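Local coordinates for protein endo-xylogalacturonan hydrolase A (Aspergillus tubingensis, PDB 4C2L) that hydrolyses the galacturonan backbone of xylogalacturonan in the hairy regions of pectin, requiring xylose substitution, as a secreted glycosidase of family 28, at residues T262-I267 with F289-S294; C351-S356 with S376-T381. All coordinates share one frame; numbering follows the deposited sequence.

Contact 1: residues T262-I267 with F289-S294; sequences TKAAGI and FTVDNS
Ala264 and Ala265 present their methyl groups to Phe289 and Val291 in the buried interior of the right-handed parallel beta-helix of family 28. The two alanines take different parts of the aromatic ring. Ala265 CB comes to 3.8 Å from Phe289 CE2, approaching the ring obliquely, while Ala264 CB lies 4.1 Å from Phe289 CD2 and 4.0 Å from Val291 CG2, bridging the ring and the valine. The carbonyl O of Ala264 meets the ring edge near its plane, 3.5 Å from Phe289 CE2. No hydrogen bond crosses between the segments; the contact is mainly apolar, with that carbonyl as its polar part. Beyond the valine, Ser294 CB stands 4.3 Å from Ala264 N, and its hydroxyl is engaged with Ser261 N.

Phe289 reaches the alanines because its CG lies anti to the carbonyl carbon (chi1 -84°), and its ring also stacks with that of Phe328. The polypeptide turns corners at Ala264-Ala265 and at Asp292-Asn293, where it passes from one face of the beta-helix to another. Lys263 carries its amino group away from this apolar cluster to Ser236 OG and the carbonyl O of His233, probably an active-site residue. Outward from the alanines, Met258 of strand 246-259 touches both Ala264 and Phe289, Phe298 of strand 296-301 touches Ala265, and Ile235 of strand 235-240 touches Phe289.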
ATOM      1  N   THR A 262       1.563   0.064 -13.421  1.00 15.56           N
ATOM      2  CA  THR A 262       0.442  -0.206 -14.336  1.00 15.77           C
ATOM      3  C   THR A 262      -0.438   1.034 -14.483  1.00 16.26           C
ATOM      4  O   THR A 262      -1.001   1.280 -15.544  1.00 17.59           O
ATOM      5  CB  THR A 262      -0.416  -1.410 -13.896  1.00 16.17           C
ATOM      6  OG1 THR A 262      -0.869  -1.199 -12.558  1.00 16.00           O
ATOM      7  CG2 THR A 262       0.376  -2.729 -13.987  1.00 16.51           C
ATOM      8  N   LYS A 263      -0.578   1.787 -13.402  1.00 16.74           N
ATOM      9  CA  LYS A 263      -1.184   3.127 -13.427  1.00 16.48           C
ATOM     10  C   LYS A 263      -0.428   3.946 -12.407  1.00 15.73           C
ATOM     11  O   LYS A 263       0.068   3.405 -11.416  1.00 16.67           O
ATOM     12  CB  LYS A 263      -2.693   3.095 -13.118  1.00 16.88           C
ATOM     13  CG  LYS A 263      -3.043   2.675 -11.689  1.00 17.44           C
ATOM     14  CD  LYS A 263      -4.547   2.648 -11.447  1.00 18.16           C
ATOM     15  CE  LYS A 263      -4.890   2.331  -9.990  1.00 19.07           C
ATOM     16  NZ  LYS A 263      -4.605   0.914  -9.646  1.00 19.61           N
ATOM     17  N   ALA A 264      -0.292   5.242 -12.647  1.00 14.76           N
ATOM     18  CA  ALA A 264       0.327   6.101 -11.661  1.00 14.49           C
ATOM     19  C   ALA A 264      -0.641   6.293 -10.493  1.00 13.89           C
ATOM     20  O   ALA A 264      -0.253   6.306  -9.333  1.00 13.47           O
ATOM     21  CB  ALA A 264       0.696   7.440 -12.275  1.00 14.67           C
ATOM     22  N   ALA A 265      -1.918   6.414 -10.819  1.00 13.80           N
ATOM     23  CA  ALA A 265      -2.921   6.686  -9.793  1.00 13.46           C
ATOM     24  C   ALA A 265      -4.270   6.260 -10.301  1.00 13.28           C
ATOM     25  O   ALA A 265      -4.491   6.191 -11.513  1.00 13.44           O
ATOM     26  CB  ALA A 265      -2.935   8.163  -9.443  1.00 14.17           C
ATOM     27  N   GLY A 266      -5.182   5.942  -9.386  1.00 12.88           N
ATOM     28  CA  GLY A 266      -6.520   5.606  -9.838  1.00 12.81           C
ATOM     29  C   GLY A 266      -7.499   5.290  -8.734  1.00 13.07           C
ATOM     30  O   GLY A 266      -7.161   5.338  -7.542  1.00 12.49           O
ATOM     31  N   ILE A 267      -8.722   4.999  -9.174  1.00 12.81           N
ATOM     32  CA  ILE A 267      -9.838   4.633  -8.306  1.00 13.23           C
ATOM     33  C   ILE A 267     -10.461   3.359  -8.865  1.00 13.59           C
ATOM     34  O   ILE A 267     -10.680   3.267 -10.078  1.00 14.14           O
ATOM     35  CB  ILE A 267     -10.901   5.762  -8.262  1.00 12.95           C
ATOM     36  CG1 ILE A 267     -10.267   7.046  -7.696  1.00 13.42           C
ATOM     37  CG2 ILE A 267     -12.091   5.331  -7.389  1.00 13.03           C
ATOM     38  CD1 ILE A 267     -11.127   8.290  -7.829  1.00 14.29           C
ATOM     39  N   PHE A 289       2.452  14.551  -9.665  1.00 15.84           N
ATOM     40  CA  PHE A 289       2.895  13.220 -10.048  1.00 16.84           C
ATOM     41  C   PHE A 289       3.808  13.287 -11.249  1.00 18.55           C
ATOM     42  O   PHE A 289       3.538  14.017 -12.219  1.00 18.47           O
ATOM     43  CB  PHE A 289       1.729  12.311 -10.419  1.00 14.97           C
ATOM     44  CG  PHE A 289       1.069  11.632  -9.244  1.00 14.68           C
ATOM     45  CD1 PHE A 289       0.545  12.372  -8.184  1.00 14.89           C
ATOM     46  CD2 PHE A 289       0.923  10.248  -9.232  1.00 14.72           C
ATOM     47  CE1 PHE A 289      -0.082  11.744  -7.111  1.00 14.44           C
ATOM     48  CE2 PHE A 289       0.296   9.605  -8.158  1.00 14.24           C
ATOM     49  CZ  PHE A 289      -0.212  10.352  -7.106  1.00 14.18           C
ATOM     50  N   THR A 290       4.877  12.509 -11.176  1.00 18.21           N
ATOM     51  CA  THR A 290       5.739  12.275 -12.323  1.00 20.46           C
ATOM     52  C   THR A 290       5.486  10.866 -12.813  1.00 20.66           C
ATOM     53  O   THR A 290       5.607   9.895 -12.055  1.00 19.99           O
ATOM     54  CB  THR A 290       7.212  12.496 -11.937  1.00 21.95           C
ATOM     55  OG1 THR A 290       7.361  13.863 -11.522  1.00 23.66           O
ATOM     56  CG2 THR A 290       8.133  12.221 -13.115  1.00 23.45           C
ATOM     57  N   VAL A 291       5.085  10.762 -14.072  1.00 20.13           N
ATOM     58  CA  VAL A 291       4.808   9.492 -14.705  1.00 22.15           C
ATOM     59  C   VAL A 291       6.040   9.143 -15.556  1.00 24.85           C
ATOM     60  O   VAL A 291       6.449   9.913 -16.439  1.00 25.18           O
ATOM     61  CB  VAL A 291       3.524   9.573 -15.572  1.00 23.25           C
ATOM     62  CG1 VAL A 291       3.195   8.227 -16.203  1.00 25.17           C
ATOM     63  CG2 VAL A 291       2.353  10.084 -14.726  1.00 23.15           C
ATOM     64  N   ASP A 292       6.642   7.997 -15.261  1.00 23.56           N
ATOM     65  CA  ASP A 292       7.811   7.530 -16.001  1.00 22.92           C
ATOM     66  C   ASP A 292       7.552   6.121 -16.489  1.00 21.24           C
ATOM     67  O   ASP A 292       7.760   5.149 -15.760  1.00 20.36           O
ATOM     68  CB  ASP A 292       9.054   7.604 -15.105  1.00 25.18           C
ATOM     69  CG  ASP A 292      10.308   7.038 -15.767  1.00 27.26           C
ATOM     70  OD1 ASP A 292      10.252   6.611 -16.944  1.00 28.37           O
ATOM     71  OD2 ASP A 292      11.349   6.995 -15.071  1.00 30.11           O
ATOM     72  N   ASN A 293       7.069   6.012 -17.725  1.00 19.90           N
ATOM     73  CA  ASN A 293       6.844   4.721 -18.358  1.00 20.51           C
ATOM     74  C   ASN A 293       5.770   3.878 -17.646  1.00 19.63           C
ATOM     75  O   ASN A 293       5.809   2.655 -17.678  1.00 20.52           O
ATOM     76  CB  ASN A 293       8.176   3.936 -18.474  1.00 21.49           C
ATOM     77  CG  ASN A 293       8.101   2.818 -19.485  1.00 23.53           C
ATOM     78  OD1 ASN A 293       7.586   3.003 -20.583  1.00 23.13           O
ATOM     79  ND2 ASN A 293       8.611   1.641 -19.121  1.00 23.37           N
ATOM     80  N   SER A 294       4.804   4.542 -17.011  1.00 19.18           N
ATOM     81  CA  SER A 294       3.646   3.843 -16.445  1.00 18.33           C
ATOM     82  C   SER A 294       2.571   3.665 -17.517  1.00 18.27           C
ATOM     83  O   SER A 294       2.489   4.471 -18.442  1.00 19.26           O
ATOM     84  CB  SER A 294       3.120   4.609 -15.242  1.00 18.36           C
ATOM     85  OG  SER A 294       4.083   4.557 -14.195  1.00 19.28           O
TER

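Contact 2: residues C351-S356 with S376-T381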
ATOM      1  N   CYS A 351     -19.278  11.331 -10.795  1.00 17.58           N
ATOM      2  CA  CYS A 351     -17.900  11.290 -11.275  1.00 17.56           C
ATOM      3  C   CYS A 351     -17.272  12.664 -11.085  1.00 16.43           C
ATOM      4  O   CYS A 351     -16.879  13.324 -12.051  1.00 16.82           O
ATOM      5  CB  CYS A 351     -17.901  10.873 -12.748  1.00 18.75           C
ATOM      6  SG  CYS A 351     -16.268  10.532 -13.463  1.00 21.24           S
ATOM      7  N   GLY A 352     -17.177  13.095  -9.831  1.00 15.50           N
ATOM      8  CA  GLY A 352     -16.787  14.457  -9.517  1.00 15.50           C
ATOM      9  C   GLY A 352     -15.279  14.619  -9.549  1.00 16.23           C
ATOM     10  O   GLY A 352     -14.654  14.852  -8.516  1.00 16.48           O
ATOM     11  N   ILE A 353     -14.708  14.511 -10.741  1.00 16.61           N
ATOM     12  CA  ILE A 353     -13.259  14.646 -10.905  1.00 17.34           C
ATOM     13  C   ILE A 353     -12.906  15.881 -11.724  1.00 17.43           C
ATOM     14  O   ILE A 353     -13.568  16.189 -12.721  1.00 16.38           O
ATOM     15  CB  ILE A 353     -12.604  13.347 -11.452  1.00 18.83           C
ATOM     16  CG1 ILE A 353     -11.089  13.530 -11.666  1.00 19.69           C
ATOM     17  CG2 ILE A 353     -13.309  12.819 -12.688  1.00 19.81           C
ATOM     18  CD1 ILE A 353     -10.354  12.228 -11.951  1.00 21.35           C
ATOM     19  N   SER A 354     -11.902  16.611 -11.256  1.00 17.04           N
ATOM     20  CA  SER A 354     -11.375  17.790 -11.948  0.50 17.52           C
ATOM     21  C   SER A 354      -9.882  17.598 -12.216  1.00 17.82           C
ATOM     22  O   SER A 354      -9.138  17.297 -11.280  1.00 17.82           O
ATOM     23  CB  SER A 354     -11.599  19.032 -11.083  0.50 17.56           C
ATOM     24  OG  SER A 354     -11.121  20.209 -11.712  0.50 18.45           O
ATOM     25  N   ILE A 355      -9.461  17.794 -13.460  1.00 17.30           N
ATOM     26  CA  ILE A 355      -8.082  17.586 -13.854  1.00 18.24           C
ATOM     27  C   ILE A 355      -7.487  18.906 -14.318  1.00 19.60           C
ATOM     28  O   ILE A 355      -8.111  19.632 -15.100  1.00 19.17           O
ATOM     29  CB  ILE A 355      -7.982  16.532 -14.968  1.00 18.62           C
ATOM     30  CG1 ILE A 355      -8.639  15.225 -14.511  1.00 18.89           C
ATOM     31  CG2 ILE A 355      -6.521  16.295 -15.359  1.00 18.98           C
ATOM     32  CD1 ILE A 355      -8.813  14.194 -15.601  1.00 19.71           C
ATOM     33  N   SER A 356      -6.298  19.226 -13.820  1.00 19.03           N
ATOM     34  CA  SER A 356      -5.584  20.435 -14.265  1.00 20.72           C
ATOM     35  C   SER A 356      -4.085  20.154 -14.360  1.00 21.12           C
ATOM     36  O   SER A 356      -3.570  19.249 -13.700  1.00 19.17           O
ATOM     37  CB  SER A 356      -5.833  21.611 -13.330  1.00 21.63           C
ATOM     38  OG  SER A 356      -5.342  21.333 -12.034  1.00 24.60           O
ATOM     39  N   SER A 376     -18.917  17.672 -17.322  1.00 18.27           N
ATOM     40  CA  SER A 376     -18.625  18.720 -18.306  1.00 20.73           C
ATOM     41  C   SER A 376     -17.425  19.581 -17.927  1.00 23.00           C
ATOM     42  O   SER A 376     -16.818  20.202 -18.793  1.00 27.00           O
ATOM     43  CB  SER A 376     -19.869  19.596 -18.532  1.00 20.47           C
ATOM     44  OG  SER A 376     -20.407  20.016 -17.285  1.00 21.08           O
ATOM     45  N   ASP A 377     -17.065  19.619 -16.653  1.00 23.16           N
ATOM     46  CA  ASP A 377     -15.947  20.471 -16.238  1.00 26.14           C
ATOM     47  C   ASP A 377     -14.700  19.635 -15.919  1.00 24.98           C
ATOM     48  O   ASP A 377     -13.909  19.992 -15.042  1.00 26.22           O
ATOM     49  CB  ASP A 377     -16.347  21.339 -15.031  1.00 28.05           C
ATOM     50  CG  ASP A 377     -16.617  20.509 -13.753  1.00 30.06           C
ATOM     51  OD1 ASP A 377     -16.874  19.289 -13.854  1.00 29.58           O
ATOM     52  OD2 ASP A 377     -16.580  21.088 -12.642  1.00 32.23           O
ATOM     53  N   LEU A 378     -14.545  18.512 -16.617  1.00 24.32           N
ATOM     54  CA  LEU A 378     -13.440  17.579 -16.335  1.00 22.98           C
ATOM     55  C   LEU A 378     -12.069  18.252 -16.408  1.00 23.25           C
ATOM     56  O   LEU A 378     -11.243  18.078 -15.511  1.00 22.85           O
ATOM     57  CB  LEU A 378     -13.489  16.383 -17.276  1.00 21.51           C
ATOM     58  CG  LEU A 378     -12.395  15.330 -17.067  1.00 20.93           C
ATOM     59  CD1 LEU A 378     -12.573  14.641 -15.721  1.00 21.39           C
ATOM     60  CD2 LEU A 378     -12.444  14.329 -18.207  1.00 20.62           C
ATOM     61  N   GLY A 379     -11.827  19.005 -17.481  1.00 23.48           N
ATOM     62  CA  GLY A 379     -10.585  19.759 -17.615  1.00 24.74           C
ATOM     63  C   GLY A 379      -9.609  19.263 -18.663  1.00 25.18           C
ATOM     64  O   GLY A 379      -8.576  19.888 -18.875  1.00 28.26           O
ATOM     65  N   VAL A 380      -9.917  18.132 -19.296  1.00 24.98           N
ATOM     66  CA  VAL A 380      -9.162  17.611 -20.440  1.00 25.08           C
ATOM     67  C   VAL A 380     -10.153  17.120 -21.495  1.00 25.71           C
ATOM     68  O   VAL A 380     -11.291  16.773 -21.168  1.00 23.60           O
ATOM     69  CB  VAL A 380      -8.198  16.449 -20.071  1.00 25.20           C
ATOM     70  CG1 VAL A 380      -7.136  16.905 -19.078  1.00 25.08           C
ATOM     71  CG2 VAL A 380      -8.950  15.227 -19.554  1.00 25.02           C
ATOM     72  N   THR A 381      -9.716  17.083 -22.749  1.00 25.44           N
ATOM     73  CA  THR A 381     -10.556  16.592 -23.845  1.00 26.81           C
ATOM     74  C   THR A 381     -10.747  15.084 -23.743  1.00 27.38           C
ATOM     75  O   THR A 381      -9.783  14.350 -23.529  1.00 29.17           O
ATOM     76  CB  THR A 381      -9.968  16.968 -25.224  1.00 27.76           C
ATOM     77  OG1 THR A 381      -9.710  18.375 -25.253  1.00 29.64           O
ATOM     78  CG2 THR A 381     -10.950  16.635 -26.344  1.00 27.87           C
TER
HETATM   79  O   HOH W   1     -15.927  17.560 -11.952  1.00 20.40           O
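Leu378 lies alongside Ile353 and Ile355 where the 376-381 loop covers strand 350-358, near the C-terminal end of the parallel beta-helix. The tight part is apolar. Leu378 CD1 touches both isoleucines, 3.6 Å from Ile353 CG2 and 3.8 Å from Ile355 CD1, and all three side chains point the same way. With CG anti to the backbone N, the leucine runs beside them. Val380 crosses Ile355 at a slant, its CG1 3.8 Å from Ile355 CG2, and Leu343 of strand 339-344 touches both Ile355 and Leu378, extending this packing into the interior.

The solvent side has the opposite character and is formed by Asp377 and Gly379, both exposed. The carboxylate of Asp377 reaches the strand through a water that donates to Asp377 OD1 and to Ile353 O. Gly379, with no side chain and a positive phi of 110°, brings its CA up to 3.5 Å from Ile355 O in a CA-H...O contact. Ser354, partly exposed, is paired by backbone bonds to Ile323 and Val325 of strand 319-329. The one direct hydrogen bond between the segments fastens the loop at its middle: Ile355 N donates to Leu378 O over 2.7 Å, with an N-H...O angle of 161° and a C=O...N angle of 177°, close to the carbonyl axis.

Overall arrangement
Both contacts lie in the C-terminal half of the beta-helix, with centres about 18 Å apart and nearest atoms about 6 Å apart, so they do not touch. Contact 1 is wholly buried and joins successive PbH1 repeats at chain corners; contact 2 is partly buried, farther from the chain's centre, and sets a loop against a strand of the fifth PbH1 repeat. Small methyl groups against an aromatic ring give contact 1 its chemistry, whereas branched aliphatic side chains, a backbone hydrogen bond and a bridging water share the work in contact 2. Strand 319-329 pairs with both 279-294 and 350-358, and so lies between one strand of each contact.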